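Local coordinates for protein Sqt1 (PDB 4ZOY) that probably acts as a dedicated chaperone in ribosome biogenesis, a WD40-repeat protein likely to capture a nascent ribosomal protein during its translation, at residues A256-G268 / Q272-L281. Numbering follows the deposited sequence.
Sequences AVSPTGAVVAVGG and QIKIVGLPRL
Gln272 opens the pairing through its backbone, its O accepting the N-H of Gly268. Ile273 sets CG2 against Val266 O. At Lys274 both backbone polar atoms bond to Val266; its CB rests 3.7 Å from Val266 CG2, then the chain bends at chi2 (-75°) and carries NZ off to Arg245 O and Ser323 OG. Ile275, on the same face as Ile273, brings CD1 to 3.6 Å from Ala265 CB and sets CG2 against Val263 CB. Strands 263-268 and 273-277 form an antiparallel hairpin, the two middle strands of a four-stranded propeller blade, between 252-257 and 320-324. The Val276 side chain lies beside that of Val264, pointing the same way; Val264 N to Val276 O and Val276 N to Val264 O are nearly straight bonds, each 2.8 Å. Beyond Gly277, Leu278 N bonds to Ala262 O from above the carbonyl plane. The Leu278 side chain splits its methyls: CD2 meets Val264 CG1 at 3.8 Å, while CD1 meets Val257 CG1 at 3.9 Å. With an alanine here, a gap would probably open between these two valines, leaving both freer to shift. One water donates to Pro279 O and Gly261 O, 2.7 Å from each. Arg280, bent at chi2 and chi3 (76° and 44°), folds back until Ala262 CB sits over one guanidinium face, offset toward its rim, 3.6 Å from NH2.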
# COMPACT_ATOMS: atom_id res chain seq x y z
N ALA A 256 -2.63 4.08 8.24
CA ALA A 256 -1.83 2.96 8.70
C ALA A 256 -2.25 2.61 10.12
O ALA A 256 -2.64 3.48 10.91
CB ALA A 256 -0.33 3.28 8.64
N VAL A 257 -2.19 1.32 10.45
CA VAL A 257 -2.52 0.85 11.79
C VAL A 257 -1.26 0.30 12.46
O VAL A 257 -0.44 -0.34 11.82
CB VAL A 257 -3.64 -0.22 11.74
CG1 VAL A 257 -3.95 -0.72 13.15
CG2 VAL A 257 -4.89 0.36 11.10
N SER A 258 -1.09 0.57 13.76
CA SER A 258 0.12 0.17 14.48
C SER A 258 0.19 -1.34 14.68
O SER A 258 -0.84 -2.02 14.61
CB SER A 258 0.20 0.90 15.83
OG SER A 258 -0.80 0.41 16.71
N PRO A 259 1.39 -1.88 14.93
CA PRO A 259 1.54 -3.35 15.01
C PRO A 259 0.73 -4.02 16.12
O PRO A 259 0.45 -5.20 16.00
CB PRO A 259 3.04 -3.54 15.27
CG PRO A 259 3.68 -2.31 14.81
CD PRO A 259 2.69 -1.19 14.90
N THR A 260 0.40 -3.29 17.19
CA THR A 260 -0.44 -3.88 18.24
C THR A 260 -1.92 -3.66 17.99
O THR A 260 -2.76 -4.15 18.74
CB THR A 260 -0.12 -3.29 19.61
OG1 THR A 260 -0.39 -1.88 19.58
CG2 THR A 260 1.33 -3.53 19.99
N GLY A 261 -2.25 -2.89 16.95
CA GLY A 261 -3.61 -2.51 16.69
C GLY A 261 -4.17 -1.44 17.61
O GLY A 261 -5.36 -1.14 17.56
N ALA A 262 -3.32 -0.83 18.43
CA ALA A 262 -3.79 0.14 19.43
C ALA A 262 -4.15 1.50 18.86
O ALA A 262 -4.97 2.21 19.42
CB ALA A 262 -2.74 0.31 20.53
N VAL A 263 -3.51 1.89 17.75
CA VAL A 263 -3.83 3.18 17.14
C VAL A 263 -3.86 3.10 15.63
O VAL A 263 -3.27 2.21 15.02
CB VAL A 263 -2.83 4.31 17.54
CG1 VAL A 263 -2.73 4.45 19.06
CG2 VAL A 263 -1.46 4.05 16.97
N VAL A 264 -4.55 4.07 15.06
CA VAL A 264 -4.52 4.29 13.62
C VAL A 264 -3.96 5.69 13.37
O VAL A 264 -4.27 6.63 14.10
CB VAL A 264 -5.93 4.11 12.99
CG1 VAL A 264 -6.95 5.05 13.63
CG2 VAL A 264 -5.88 4.30 11.48
N ALA A 265 -3.09 5.80 12.36
CA ALA A 265 -2.59 7.09 11.88
C ALA A 265 -3.25 7.41 10.56
O ALA A 265 -3.33 6.55 9.68
CB ALA A 265 -1.08 7.06 11.72
N VAL A 266 -3.70 8.66 10.41
CA VAL A 266 -4.21 9.13 9.13
C VAL A 266 -3.38 10.32 8.69
O VAL A 266 -2.90 11.09 9.52
CB VAL A 266 -5.71 9.52 9.16
CG1 VAL A 266 -6.55 8.33 9.59
CG2 VAL A 266 -5.97 10.70 10.11
N GLY A 267 -3.16 10.42 7.39
CA GLY A 267 -2.32 11.48 6.85
C GLY A 267 -3.08 12.20 5.77
O GLY A 267 -3.84 11.60 5.01
N GLY A 268 -2.90 13.51 5.70
CA GLY A 268 -3.66 14.28 4.74
C GLY A 268 -3.01 15.56 4.28
O GLY A 268 -1.79 15.70 4.30
N GLN A 272 -0.55 17.20 7.49
CA GLN A 272 -1.16 16.84 8.77
C GLN A 272 -1.28 15.34 8.96
O GLN A 272 -1.59 14.60 8.02
CB GLN A 272 -2.53 17.47 8.92
CG GLN A 272 -2.48 18.99 9.05
CD GLN A 272 -3.77 19.56 9.60
OE1 GLN A 272 -4.08 19.40 10.79
NE2 GLN A 272 -4.55 20.20 8.73
N ILE A 273 -1.01 14.92 10.19
CA ILE A 273 -1.18 13.54 10.61
C ILE A 273 -1.98 13.54 11.91
O ILE A 273 -1.73 14.36 12.79
CB ILE A 273 0.17 12.85 10.85
CG1 ILE A 273 1.01 12.84 9.57
CG2 ILE A 273 -0.05 11.42 11.35
CD1 ILE A 273 2.45 12.53 9.80
N LYS A 274 -2.95 12.65 12.02
CA LYS A 274 -3.69 12.47 13.27
C LYS A 274 -3.53 11.04 13.76
O LYS A 274 -3.60 10.10 12.96
CB LYS A 274 -5.18 12.78 13.08
CG LYS A 274 -5.50 14.17 12.56
CD LYS A 274 -5.33 15.19 13.67
CE LYS A 274 -5.57 16.61 13.16
NZ LYS A 274 -5.52 17.59 14.30
N ILE A 275 -3.30 10.88 15.06
CA ILE A 275 -3.20 9.57 15.70
C ILE A 275 -4.47 9.34 16.52
O ILE A 275 -4.79 10.15 17.40
CB ILE A 275 -1.97 9.46 16.62
CG1 ILE A 275 -0.71 9.91 15.88
CG2 ILE A 275 -1.82 8.03 17.14
CD1 ILE A 275 -0.40 9.12 14.60
N VAL A 276 -5.18 8.25 16.24
CA VAL A 276 -6.47 7.97 16.87
C VAL A 276 -6.45 6.60 17.54
O VAL A 276 -5.93 5.64 16.97
CB VAL A 276 -7.62 8.03 15.85
CG1 VAL A 276 -8.96 7.70 16.51
CG2 VAL A 276 -7.70 9.40 15.20
N GLY A 277 -6.99 6.51 18.75
CA GLY A 277 -7.02 5.23 19.44
C GLY A 277 -8.06 4.26 18.88
O GLY A 277 -9.13 4.65 18.43
N LEU A 278 -7.71 2.98 18.94
CA LEU A 278 -8.60 1.89 18.53
C LEU A 278 -8.88 0.98 19.72
O LEU A 278 -8.04 0.86 20.61
CB LEU A 278 -7.98 1.06 17.42
CG LEU A 278 -7.66 1.77 16.11
CD1 LEU A 278 -6.97 0.76 15.20
CD2 LEU A 278 -8.92 2.34 15.47
N PRO A 279 -10.04 0.32 19.72
CA PRO A 279 -10.25 -0.71 20.74
C PRO A 279 -9.44 -1.96 20.43
O PRO A 279 -9.23 -2.28 19.26
CB PRO A 279 -11.75 -0.99 20.64
CG PRO A 279 -12.04 -0.80 19.18
CD PRO A 279 -11.17 0.39 18.77
N ARG A 280 -8.99 -2.67 21.46
CA ARG A 280 -8.26 -3.92 21.24
C ARG A 280 -9.26 -5.08 21.23
O ARG A 280 -10.10 -5.18 22.12
CB ARG A 280 -7.19 -4.11 22.31
CG ARG A 280 -5.86 -4.61 21.77
CD ARG A 280 -5.09 -3.50 21.06
NE ARG A 280 -5.10 -2.24 21.80
CZ ARG A 280 -4.36 -1.98 22.87
NH1 ARG A 280 -3.52 -2.90 23.33
NH2 ARG A 280 -4.45 -0.80 23.48
N LEU A 281 -9.18 -5.93 20.21
CA LEU A 281 -10.18 -6.97 20.00
C LEU A 281 -9.52 -8.34 19.84
O LEU A 281 -8.74 -8.78 20.69
CB LEU A 281 -11.03 -6.67 18.77
CG LEU A 281 -11.78 -5.34 18.72
CD1 LEU A 281 -12.23 -5.06 17.30
CD2 LEU A 281 -12.97 -5.35 19.64
O HOH W 1 -7.38 -2.91 17.42